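Local coordinates for nicotinamide riboside transporter PnuC (Neisseria mucosa ATCC 25996, PDB 4QTN), which probably carries nicotinamide riboside, a form of vitamin B3, across the bacterial inner membrane as a homotrimer, at residues C[4-9]-C[117-122]; C[8-13]-C[61-66]; C[104-109]-C[175-180]. All blocks are in the same frame, centred on the assembly; numbering follows the deposited sequence.

Interaction 1: C[4-9]-C[117-122]; sequences LAWWKR and ETEEVK. With BOG (octyl beta-D-glucopyranoside), chain J.
Arg9 and Thr118 mark the closest backbone approach, their CA atoms 5.5 Å apart, where the short helix 4-12 meets an irregular loop at residues 117-122. Arg9 supplies most of the helix side of the contact. Its chain runs extended from CG to NE (chi2 -173°) and lies alongside the Glu117 carbonyl, with Arg9 CG 3.4 Å from Glu117 O. The guanidinium then settles on the backbone, one face over Glu117 CA. Arg9 NH1 is 3.2 Å from Glu117 C and sits near the peptide that joins Glu117 to Thr118. Arg9 NH1 also makes a long salt bridge of 3.7 Å to Glu119 OE2. The side chains of Arg9 and Glu119 cross at about a right angle, yet the guanidinium and carboxylate planes are only 30° apart. The stronger polar partner of Arg9 is Ala116, whose carbonyl O accepts a hydrogen bond from NH2.

The loop joins helix 85-107 to helix 128-147. The contact therefore packs the N-terminal helix against a connection between membrane helices that probably lies on the cytoplasmic side, at the surface of the chain and away from the nicotinamide riboside pocket.

The carboxylate of Glu119 lies between Arg9 and Trp6 and makes only weak links to each. A bend at chi2 (117°) brings it there, OE1 facing the indole and OE2 the guanidinium. Trp6 NE1 gives Glu119 OE1 a weak hydrogen bond of 3.5 Å. The bond is nearly straight, and OE1 sits at the ring edge, close to the indole plane. The carboxylate of Glu117 leads away from the helix. There Glu117 OE1 accepts a hydrogen bond of 2.7 Å from O3 of the detergent octyl glucoside.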
loop_
_atom_site.group_PDB
_atom_site.type_symbol
_atom_site.label_atom_id
_atom_site.label_comp_id
_atom_site.label_asym_id
_atom_site.label_seq_id
_atom_site.Cartn_x
_atom_site.Cartn_y
_atom_site.Cartn_z
ATOM N N LEU C 4 -23.091 -4.457 32.071
ATOM C CA LEU C 4 -21.990 -5.390 31.877
ATOM C C LEU C 4 -22.363 -6.391 30.809
ATOM O O LEU C 4 -21.553 -6.718 29.944
ATOM C CB LEU C 4 -21.676 -6.130 33.188
ATOM C CG LEU C 4 -20.450 -7.072 33.283
ATOM C CD1 LEU C 4 -20.206 -7.892 32.014
ATOM C CD2 LEU C 4 -19.187 -6.320 33.710
ATOM N N ALA C 5 -23.592 -6.894 30.889
ATOM C CA ALA C 5 -24.138 -7.737 29.837
ATOM C C ALA C 5 -24.039 -7.005 28.519
ATOM O O ALA C 5 -23.691 -7.592 27.500
ATOM C CB ALA C 5 -25.580 -8.105 30.134
ATOM N N TRP C 6 -24.313 -5.702 28.556
ATOM C CA TRP C 6 -24.158 -4.864 27.386
ATOM C C TRP C 6 -22.713 -4.769 26.976
ATOM O O TRP C 6 -22.384 -4.929 25.804
ATOM C CB TRP C 6 -24.708 -3.460 27.618
ATOM C CG TRP C 6 -24.679 -2.639 26.362
ATOM C CD1 TRP C 6 -25.573 -2.694 25.329
ATOM C CD2 TRP C 6 -23.673 -1.688 25.968
ATOM N NE1 TRP C 6 -25.206 -1.818 24.332
ATOM C CE2 TRP C 6 -24.046 -1.188 24.697
ATOM C CE3 TRP C 6 -22.508 -1.196 26.573
ATOM C CZ2 TRP C 6 -23.293 -0.226 24.021
ATOM C CZ3 TRP C 6 -21.757 -0.236 25.894
ATOM C CH2 TRP C 6 -22.163 0.241 24.636
ATOM N N TRP C 7 -21.846 -4.489 27.937
ATOM C CA TRP C 7 -20.443 -4.329 27.637
ATOM C C TRP C 7 -19.896 -5.598 27.031
ATOM O O TRP C 7 -18.989 -5.556 26.222
ATOM C CB TRP C 7 -19.660 -3.949 28.884
ATOM C CG TRP C 7 -19.493 -2.470 29.040
ATOM C CD1 TRP C 7 -19.883 -1.702 30.106
ATOM C CD2 TRP C 7 -18.902 -1.570 28.093
ATOM N NE1 TRP C 7 -19.561 -0.383 29.885
ATOM C CE2 TRP C 7 -18.959 -0.272 28.657
ATOM C CE3 TRP C 7 -18.316 -1.735 26.827
ATOM C CZ2 TRP C 7 -18.463 0.855 27.993
ATOM C CZ3 TRP C 7 -17.823 -0.609 26.168
ATOM C CH2 TRP C 7 -17.903 0.667 26.754
ATOM N N LYS C 8 -20.493 -6.729 27.399
ATOM C CA LYS C 8 -20.061 -8.031 26.892
ATOM C C LYS C 8 -20.380 -8.145 25.402
ATOM O O LYS C 8 -19.575 -8.639 24.631
ATOM C CB LYS C 8 -20.719 -9.180 27.692
ATOM C CG LYS C 8 -20.005 -10.534 27.591
ATOM C CD LYS C 8 -20.518 -11.373 26.409
ATOM C CE LYS C 8 -19.591 -12.557 26.095
ATOM N NZ LYS C 8 -19.814 -13.167 24.742
ATOM N N ARG C 9 -21.544 -7.639 25.010
ATOM C CA ARG C 9 -21.974 -7.621 23.603
ATOM C C ARG C 9 -21.094 -6.736 22.719
ATOM O O ARG C 9 -20.557 -7.184 21.683
ATOM C CB ARG C 9 -23.408 -7.124 23.510
ATOM C CG ARG C 9 -24.443 -8.205 23.609
ATOM C CD ARG C 9 -25.800 -7.629 23.331
ATOM N NE ARG C 9 -26.705 -8.662 22.900
ATOM C CZ ARG C 9 -27.262 -8.720 21.695
ATOM N NH1 ARG C 9 -27.034 -7.770 20.784
ATOM N NH2 ARG C 9 -28.076 -9.721 21.407
ATOM N N GLU C 117 -25.814 -10.206 17.631
ATOM C CA GLU C 117 -24.995 -10.331 18.851
ATOM C C GLU C 117 -24.461 -8.965 19.285
ATOM O O GLU C 117 -23.750 -8.852 20.297
ATOM C CB GLU C 117 -23.807 -11.263 18.623
ATOM C CG GLU C 117 -24.142 -12.712 18.354
ATOM C CD GLU C 117 -22.889 -13.557 18.139
ATOM O OE1 GLU C 117 -21.815 -12.978 17.834
ATOM O OE2 GLU C 117 -22.976 -14.800 18.272
ATOM N N THR C 118 -24.765 -7.945 18.482
ATOM C CA THR C 118 -24.350 -6.572 18.754
ATOM C C THR C 118 -25.261 -5.585 17.986
ATOM O O THR C 118 -26.230 -5.993 17.347
ATOM C CB THR C 118 -22.856 -6.349 18.399
ATOM O OG1 THR C 118 -22.374 -5.165 19.049
ATOM C CG2 THR C 118 -22.641 -6.245 16.854
ATOM N N GLU C 119 -24.963 -4.300 18.080
ATOM C CA GLU C 119 -25.726 -3.307 17.372
ATOM C C GLU C 119 -24.801 -2.522 16.458
ATOM O O GLU C 119 -23.741 -2.094 16.889
ATOM C CB GLU C 119 -26.442 -2.391 18.363
ATOM C CG GLU C 119 -27.458 -3.122 19.262
ATOM C CD GLU C 119 -27.106 -3.072 20.764
ATOM O OE1 GLU C 119 -26.934 -1.949 21.304
ATOM O OE2 GLU C 119 -27.044 -4.156 21.414
ATOM N N GLU C 120 -25.162 -2.433 15.169
ATOM C CA GLU C 120 -24.411 -1.619 14.176
ATOM C C GLU C 120 -25.191 -0.376 13.773
ATOM O O GLU C 120 -26.396 -0.451 13.526
ATOM C CB GLU C 120 -24.041 -2.434 12.906
ATOM C CG GLU C 120 -24.786 -3.758 12.735
ATOM C CD GLU C 120 -25.096 -4.116 11.272
ATOM O OE1 GLU C 120 -25.883 -3.390 10.641
ATOM O OE2 GLU C 120 -24.603 -5.165 10.777
ATOM N N VAL C 121 -24.489 0.760 13.703
ATOM C CA VAL C 121 -25.039 2.041 13.201
ATOM C C VAL C 121 -25.582 1.901 11.776
ATOM O O VAL C 121 -25.129 1.036 11.011
ATOM C CB VAL C 121 -23.964 3.166 13.238
ATOM C CG1 VAL C 121 -23.075 3.115 12.003
ATOM C CG2 VAL C 121 -24.603 4.534 13.394
ATOM N N LYS C 122 -26.567 2.733 11.433
ATOM C CA LYS C 122 -27.182 2.682 10.114
ATOM C C LYS C 122 -26.413 3.574 9.159
ATOM O O LYS C 122 -26.360 4.763 9.334
ATOM C CB LYS C 122 -28.663 3.079 10.187
ATOM C CG LYS C 122 -29.577 1.971 10.732
ATOM C CD LYS C 122 -31.062 2.353 10.687
ATOM C CE LYS C 122 -31.463 3.253 11.858
ATOM N NZ LYS C 122 -32.786 3.923 11.657
HETATM C C1 BOG J . -15.913 -14.229 18.900
HETATM O O1 BOG J . -14.700 -13.613 18.644
HETATM C C2 BOG J . -16.984 -13.640 17.993
HETATM O O2 BOG J . -17.174 -12.198 18.252
HETATM C C3 BOG J . -18.287 -14.325 18.202
HETATM O O3 BOG J . -19.275 -13.702 17.321
HETATM C C4 BOG J . -18.214 -15.795 17.936
HETATM O O4 BOG J . -19.434 -16.423 18.372
HETATM C C5 BOG J . -17.006 -16.509 18.586
HETATM O O5 BOG J . -15.743 -15.704 18.681
HETATM C C6 BOG J . -16.716 -17.718 17.770
HETATM O O6 BOG J . -16.078 -18.714 18.563
HETATM C "C1'" BOG J . -14.296 -12.623 19.626
HETATM C "C2'" BOG J . -13.267 -11.664 18.945
HETATM C "C3'" BOG J . -12.730 -10.673 19.948
HETATM C "C4'" BOG J . -11.584 -9.863 19.267
HETATM C "C5'" BOG J . -11.034 -8.774 20.237
HETATM C "C6'" BOG J . -12.148 -7.748 20.564
HETATM C "C7'" BOG J . -12.200 -7.472 22.087
HETATM C "C8'" BOG J . -11.405 -6.168 22.447
#

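Interaction 2: C[8-13]-C[61-66]; sequences KRELFG and KISNYL. With BOG (octyl beta-D-glucopyranoside), chain J.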
loop_
_atom_site.group_PDB
_atom_site.type_symbol
_atom_site.label_atom_id
_atom_site.label_comp_id
_atom_site.label_asym_id
_atom_site.label_seq_id
_atom_site.Cartn_x
_atom_site.Cartn_y
_atom_site.Cartn_z
ATOM N N LYS C 8 -20.493 -6.729 27.399
ATOM C CA LYS C 8 -20.061 -8.031 26.892
ATOM C C LYS C 8 -20.380 -8.145 25.402
ATOM O O LYS C 8 -19.575 -8.639 24.631
ATOM C CB LYS C 8 -20.719 -9.180 27.692
ATOM C CG LYS C 8 -20.005 -10.534 27.591
ATOM C CD LYS C 8 -20.518 -11.373 26.409
ATOM C CE LYS C 8 -19.591 -12.557 26.095
ATOM N NZ LYS C 8 -19.814 -13.167 24.742
ATOM N N ARG C 9 -21.544 -7.639 25.010
ATOM C CA ARG C 9 -21.974 -7.621 23.603
ATOM C C ARG C 9 -21.094 -6.736 22.719
ATOM O O ARG C 9 -20.557 -7.184 21.683
ATOM C CB ARG C 9 -23.408 -7.124 23.510
ATOM C CG ARG C 9 -24.443 -8.205 23.609
ATOM C CD ARG C 9 -25.800 -7.629 23.331
ATOM N NE ARG C 9 -26.705 -8.662 22.900
ATOM C CZ ARG C 9 -27.262 -8.720 21.695
ATOM N NH1 ARG C 9 -27.034 -7.770 20.784
ATOM N NH2 ARG C 9 -28.076 -9.721 21.407
ATOM N N GLU C 10 -20.988 -5.468 23.101
ATOM C CA GLU C 10 -20.205 -4.520 22.361
ATOM C C GLU C 10 -18.776 -5.006 22.100
ATOM O O GLU C 10 -18.283 -4.892 20.986
ATOM C CB GLU C 10 -20.174 -3.199 23.069
ATOM C CG GLU C 10 -19.693 -2.091 22.186
ATOM C CD GLU C 10 -20.775 -1.563 21.265
ATOM O OE1 GLU C 10 -21.943 -1.998 21.390
ATOM O OE2 GLU C 10 -20.459 -0.694 20.428
ATOM N N LEU C 11 -18.130 -5.562 23.125
ATOM C CA LEU C 11 -16.706 -5.907 23.045
ATOM C C LEU C 11 -16.441 -7.214 22.332
ATOM O O LEU C 11 -15.390 -7.388 21.726
ATOM C CB LEU C 11 -16.080 -5.981 24.438
ATOM C CG LEU C 11 -15.842 -4.728 25.280
ATOM C CD1 LEU C 11 -14.888 -5.111 26.393
ATOM C CD2 LEU C 11 -15.272 -3.572 24.462
ATOM N N PHE C 12 -17.357 -8.156 22.451
ATOM C CA PHE C 12 -17.074 -9.512 22.010
ATOM C C PHE C 12 -18.068 -10.014 20.965
ATOM O O PHE C 12 -17.884 -11.091 20.391
ATOM C CB PHE C 12 -16.993 -10.472 23.215
ATOM C CG PHE C 12 -15.895 -10.120 24.205
ATOM C CD1 PHE C 12 -14.577 -10.509 23.976
ATOM C CD2 PHE C 12 -16.181 -9.385 25.356
ATOM C CE1 PHE C 12 -13.571 -10.173 24.873
ATOM C CE2 PHE C 12 -15.177 -9.037 26.245
ATOM C CZ PHE C 12 -13.875 -9.436 26.004
ATOM N N GLY C 13 -19.086 -9.200 20.680
ATOM C CA GLY C 13 -20.218 -9.631 19.868
ATOM C C GLY C 13 -20.016 -9.423 18.388
ATOM O O GLY C 13 -19.675 -8.330 17.944
ATOM N N LYS C 61 -19.650 -0.015 15.423
ATOM C CA LYS C 61 -20.000 -0.158 16.855
ATOM C C LYS C 61 -19.952 1.177 17.597
ATOM O O LYS C 61 -19.042 1.989 17.384
ATOM C CB LYS C 61 -19.060 -1.137 17.535
ATOM C CG LYS C 61 -19.187 -2.551 17.034
ATOM C CD LYS C 61 -18.562 -3.535 18.001
ATOM C CE LYS C 61 -18.987 -4.950 17.665
ATOM N NZ LYS C 61 -19.562 -5.649 18.851
ATOM N N ILE C 62 -20.904 1.377 18.506
ATOM C CA ILE C 62 -21.089 2.681 19.170
ATOM C C ILE C 62 -20.049 2.974 20.241
ATOM O O ILE C 62 -19.774 4.144 20.552
ATOM C CB ILE C 62 -22.480 2.805 19.802
ATOM C CG1 ILE C 62 -22.659 4.200 20.390
ATOM C CG2 ILE C 62 -22.690 1.722 20.862
ATOM C CD1 ILE C 62 -23.961 4.844 20.015
ATOM N N SER C 63 -19.488 1.909 20.813
ATOM C CA SER C 63 -18.505 2.024 21.890
ATOM C C SER C 63 -17.152 2.414 21.381
ATOM O O SER C 63 -16.193 2.365 22.120
ATOM C CB SER C 63 -18.365 0.705 22.630
ATOM O OG SER C 63 -17.691 -0.243 21.815
ATOM N N ASN C 64 -17.063 2.747 20.101
ATOM C CA ASN C 64 -15.851 3.336 19.567
ATOM C C ASN C 64 -15.549 4.642 20.278
ATOM O O ASN C 64 -14.394 4.955 20.534
ATOM C CB ASN C 64 -15.955 3.557 18.043
ATOM C CG ASN C 64 -16.430 4.957 17.682
ATOM O OD1 ASN C 64 -15.629 5.904 17.596
ATOM N ND2 ASN C 64 -17.735 5.096 17.455
ATOM N N TYR C 65 -16.601 5.368 20.655
ATOM C CA TYR C 65 -16.456 6.752 21.115
ATOM C C TYR C 65 -15.739 6.897 22.452
ATOM O O TYR C 65 -14.967 7.845 22.647
ATOM C CB TYR C 65 -17.800 7.460 21.150
ATOM C CG TYR C 65 -18.328 7.805 19.781
ATOM C CD1 TYR C 65 -17.659 8.708 18.964
ATOM C CD2 TYR C 65 -19.498 7.228 19.305
ATOM C CE1 TYR C 65 -18.141 9.025 17.713
ATOM C CE2 TYR C 65 -19.992 7.543 18.057
ATOM C CZ TYR C 65 -19.313 8.441 17.264
ATOM O OH TYR C 65 -19.801 8.749 16.008
ATOM N N LEU C 66 -15.993 5.969 23.370
ATOM C CA LEU C 66 -15.282 5.962 24.631
ATOM C C LEU C 66 -13.775 5.787 24.416
ATOM O O LEU C 66 -12.968 6.565 24.939
ATOM C CB LEU C 66 -15.816 4.877 25.549
ATOM C CG LEU C 66 -14.959 4.650 26.796
ATOM C CD1 LEU C 66 -14.741 5.952 27.567
ATOM C CD2 LEU C 66 -15.575 3.579 27.686
HETATM C C1 BOG J . -15.913 -14.229 18.900
HETATM O O1 BOG J . -14.700 -13.613 18.644
HETATM C C2 BOG J . -16.984 -13.640 17.993
HETATM O O2 BOG J . -17.174 -12.198 18.252
HETATM C C3 BOG J . -18.287 -14.325 18.202
HETATM O O3 BOG J . -19.275 -13.702 17.321
HETATM C C4 BOG J . -18.214 -15.795 17.936
HETATM O O4 BOG J . -19.434 -16.423 18.372
HETATM C C5 BOG J . -17.006 -16.509 18.586
HETATM O O5 BOG J . -15.743 -15.704 18.681
HETATM C C6 BOG J . -16.716 -17.718 17.770
HETATM O O6 BOG J . -16.078 -18.714 18.563
HETATM C "C1'" BOG J . -14.296 -12.623 19.626
HETATM C "C2'" BOG J . -13.267 -11.664 18.945
HETATM C "C3'" BOG J . -12.730 -10.673 19.948
HETATM C "C4'" BOG J . -11.584 -9.863 19.267
HETATM C "C5'" BOG J . -11.034 -8.774 20.237
HETATM C "C6'" BOG J . -12.148 -7.748 20.564
HETATM C "C7'" BOG J . -12.200 -7.472 22.087
HETATM C "C8'" BOG J . -11.405 -6.168 22.447
#
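Glu10 and Lys61 join the end of helix 4-12 to the type I beta turn Lys61-Asn64, which leads into the membrane helix 64-80. Asn64, in the same turn, lines the nicotinamide riboside pocket and touches the bound ligand. The contact is buried, and the side chains of Glu10 and Lys61 each grip the backbone of the other segment.

The ammonium group of Lys61 hydrogen-bonds two carbonyls, one in the last turn of the helix and one just beyond it. Lys61 NZ is 2.6 Å from Glu10 O, which it meets from above the carbonyl plane. A positive charge here probably suits the negative end of the helix dipole.

The carboxylate of Glu10 reaches the turn. Its CG stands opposite the backbone N (chi1 -165°), and a bend at chi2 (80°) then carries OE2 to the turn. Ser63 N donates to Glu10 OE2 at 2.8 Å, from above the carboxylate plane. The Ile62 CG2 methyl lies beside the Glu10 carboxylate, and the two side chains cross at about a right angle.

On the detergent side, O2 of octyl glucoside donates to Phe12 O at 2.5 Å. The second carbonyl held by Lys61 NZ is Gly13 O, at 2.8 Å, approached in the carbonyl plane on a lone pair.

Interaction 3: C[104-109]-C[175-180]; sequences AMWRKH and ILRYRE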
loop_
_atom_site.group_PDB
_atom_site.type_symbol
_atom_site.label_atom_id
_atom_site.label_comp_id
_atom_site.label_asym_id
_atom_site.label_seq_id
_atom_site.Cartn_x
_atom_site.Cartn_y
_atom_site.Cartn_z
ATOM N N ALA C 104 -23.845 11.048 20.742
ATOM C CA ALA C 104 -25.205 11.567 20.681
ATOM C C ALA C 104 -25.927 11.089 19.430
ATOM O O ALA C 104 -26.910 10.350 19.522
ATOM C CB ALA C 104 -25.194 13.095 20.739
HETATM N N MSE C 105 -25.419 11.489 18.259
HETATM C CA MSE C 105 -26.139 11.300 16.990
HETATM C C MSE C 105 -26.087 9.900 16.476
HETATM O O MSE C 105 -27.001 9.468 15.782
HETATM C CB MSE C 105 -25.564 12.161 15.907
HETATM C CG MSE C 105 -25.591 13.608 16.282
HETATM SE SE MSE C 105 -24.373 14.427 15.006
HETATM C CE MSE C 105 -22.671 13.829 15.792
ATOM N N TRP C 106 -24.997 9.189 16.754
ATOM C CA TRP C 106 -24.946 7.763 16.459
ATOM C C TRP C 106 -25.982 7.025 17.319
ATOM O O TRP C 106 -26.791 6.253 16.796
ATOM C CB TRP C 106 -23.545 7.201 16.694
ATOM C CG TRP C 106 -22.655 7.136 15.450
ATOM C CD1 TRP C 106 -22.492 8.108 14.498
ATOM C CD2 TRP C 106 -21.757 6.073 15.088
ATOM N NE1 TRP C 106 -21.571 7.708 13.557
ATOM C CE2 TRP C 106 -21.103 6.464 13.895
ATOM C CE3 TRP C 106 -21.446 4.822 15.654
ATOM C CZ2 TRP C 106 -20.163 5.644 13.251
ATOM C CZ3 TRP C 106 -20.513 4.006 15.010
ATOM C CH2 TRP C 106 -19.880 4.425 13.827
ATOM N N ARG C 107 -25.986 7.317 18.628
ATOM C CA ARG C 107 -26.906 6.671 19.593
ATOM C C ARG C 107 -28.331 6.557 19.083
ATOM O O ARG C 107 -29.013 5.575 19.348
ATOM C CB ARG C 107 -26.900 7.415 20.933
ATOM C CG ARG C 107 -27.544 6.637 22.086
ATOM C CD ARG C 107 -27.554 7.449 23.373
ATOM N NE ARG C 107 -28.059 8.799 23.148
ATOM C CZ ARG C 107 -27.982 9.788 24.029
ATOM N NH1 ARG C 107 -28.467 10.986 23.724
ATOM N NH2 ARG C 107 -27.420 9.586 25.213
ATOM N N LYS C 108 -28.776 7.572 18.353
ATOM C CA LYS C 108 -30.137 7.610 17.829
ATOM C C LYS C 108 -30.384 6.663 16.652
ATOM O O LYS C 108 -31.515 6.410 16.308
ATOM C CB LYS C 108 -30.519 9.046 17.437
ATOM C CG LYS C 108 -31.655 9.650 18.254
ATOM C CD LYS C 108 -31.493 11.148 18.401
ATOM C CE LYS C 108 -30.825 11.758 17.180
ATOM N NZ LYS C 108 -30.506 13.205 17.377
ATOM N N HIS C 109 -29.322 6.144 16.041
ATOM C CA HIS C 109 -29.455 5.461 14.739
ATOM C C HIS C 109 -28.796 4.085 14.676
ATOM O O HIS C 109 -28.066 3.776 13.729
ATOM C CB HIS C 109 -28.961 6.362 13.597
ATOM C CG HIS C 109 -29.835 7.549 13.356
ATOM N ND1 HIS C 109 -29.615 8.770 13.960
ATOM C CD2 HIS C 109 -30.961 7.693 12.619
ATOM C CE1 HIS C 109 -30.556 9.619 13.588
ATOM N NE2 HIS C 109 -31.386 8.990 12.776
ATOM N N ILE C 175 -19.442 11.158 11.939
ATOM C CA ILE C 175 -20.539 11.367 12.898
ATOM C C ILE C 175 -21.896 11.389 12.199
ATOM O O ILE C 175 -22.866 10.846 12.712
ATOM C CB ILE C 175 -20.369 12.637 13.770
ATOM C CG1 ILE C 175 -20.082 13.869 12.916
ATOM C CG2 ILE C 175 -19.286 12.431 14.813
ATOM C CD1 ILE C 175 -20.174 15.163 13.684
ATOM N N LEU C 176 -21.940 11.985 11.002
ATOM C CA LEU C 176 -23.159 11.983 10.160
ATOM C C LEU C 176 -23.527 10.617 9.508
ATOM O O LEU C 176 -24.497 10.546 8.759
ATOM C CB LEU C 176 -23.064 13.053 9.073
ATOM C CG LEU C 176 -23.404 14.514 9.396
ATOM C CD1 LEU C 176 -23.966 15.176 8.147
ATOM C CD2 LEU C 176 -24.376 14.658 10.565
ATOM N N ARG C 177 -22.721 9.570 9.762
ATOM C CA ARG C 177 -23.016 8.181 9.313
ATOM C C ARG C 177 -22.877 7.904 7.792
ATOM O O ARG C 177 -23.567 7.045 7.256
ATOM C CB ARG C 177 -24.394 7.739 9.804
ATOM C CG ARG C 177 -24.465 7.499 11.293
ATOM C CD ARG C 177 -25.769 8.001 11.891
ATOM N NE ARG C 177 -26.923 7.613 11.093
ATOM C CZ ARG C 177 -27.845 8.459 10.651
ATOM N NH1 ARG C 177 -27.770 9.759 10.961
ATOM N NH2 ARG C 177 -28.852 8.005 9.911
ATOM N N TYR C 178 -21.982 8.612 7.111
ATOM C CA TYR C 178 -21.826 8.428 5.662
ATOM C C TYR C 178 -20.650 7.541 5.322
ATOM O O TYR C 178 -19.578 7.661 5.908
ATOM C CB TYR C 178 -21.711 9.778 4.939
ATOM C CG TYR C 178 -23.033 10.516 4.857
ATOM C CD1 TYR C 178 -24.039 10.101 3.970
ATOM C CD2 TYR C 178 -23.298 11.592 5.687
ATOM C CE1 TYR C 178 -25.254 10.759 3.904
ATOM C CE2 TYR C 178 -24.514 12.256 5.636
ATOM C CZ TYR C 178 -25.489 11.839 4.741
ATOM O OH TYR C 178 -26.699 12.498 4.696
ATOM N N ARG C 179 -20.850 6.648 4.366
ATOM C CA ARG C 179 -19.801 5.720 3.971
ATOM C C ARG C 179 -18.630 6.393 3.237
ATOM O O ARG C 179 -17.570 5.831 3.149
ATOM C CB ARG C 179 -20.367 4.605 3.117
ATOM C CG ARG C 179 -19.427 4.182 2.018
ATOM C CD ARG C 179 -19.877 2.903 1.380
ATOM N NE ARG C 179 -20.988 3.116 0.469
ATOM C CZ ARG C 179 -20.877 3.702 -0.716
ATOM N NH1 ARG C 179 -19.695 4.162 -1.137
ATOM N NH2 ARG C 179 -21.952 3.842 -1.481
ATOM N N GLU C 180 -18.829 7.584 2.694
ATOM C CA GLU C 180 -17.760 8.217 1.901
ATOM C C GLU C 180 -16.606 8.732 2.770
ATOM O O GLU C 180 -15.562 9.136 2.256
ATOM C CB GLU C 180 -18.318 9.320 0.993
ATOM C CG GLU C 180 -19.061 8.785 -0.240
ATOM C CD GLU C 180 -20.315 7.986 0.117
ATOM O OE1 GLU C 180 -20.906 8.262 1.184
ATOM O OE2 GLU C 180 -20.709 7.085 -0.670
#
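Bends at chi2 (140°) and chi3 (45°) turn the Arg177 chain back to lay its guanidinium flat on the ring of His109. The two planes are only 7° apart and their centres 3.7 Å apart. Arg177 NH2 sits over the imidazole, 3.4 Å from His109 CD2. The ring is held in turn by its own segment: His109 ND1 donates to Met105 O at 3.3 Å, nearly straight and in the ring plane.

Trp106 stands almost perpendicular to the guanidinium and runs past the Arg177 chain in the opposite direction. Trp106 NE1 is 3.7 Å from Arg177 CG, and its hydrogen bond goes to Met174 O. Ile175 O lies at the indole edge, near the ring plane. CE of Met105, a selenomethionine here, packs against the Ile175 side chain.

Arg177 has positive phi and closes helix 158-175 in a Schellman motif. The contact thus ties the cytoplasmic ends of helices 85-107 and 158-175, which carry the ligand-binding residues Gln99 and Gln171. Since His109 ND1 donates, a neutral ring would leave NE2 without a proton, and the stacked guanidinium would probably favour that neutral form.

How the interactions relate
Interactions 1 and 2 have centres 6 Å apart and share helix 4-12, including Lys8 and Arg9. A probable hydrogen bond between Lys61 NZ and Thr118 OG1 (2.9 Å) joins them, and both touch the same octyl glucoside. Interaction 3 lies about 15 Å from the centre of interaction 2 and 16 Å from that of interaction 1. Interaction 2 closes before interaction 3 opens, on the consecutive helices 64-80 and 85-107, whereas the segments of interactions 1 and 3 alternate along the chain. A probable hydrogen bond from Lys122 N to His109 O (2.9 Å) ties the 117-122 loop to interaction 3. Together they link the N-terminal helix to the membrane helices around the vitamin pocket.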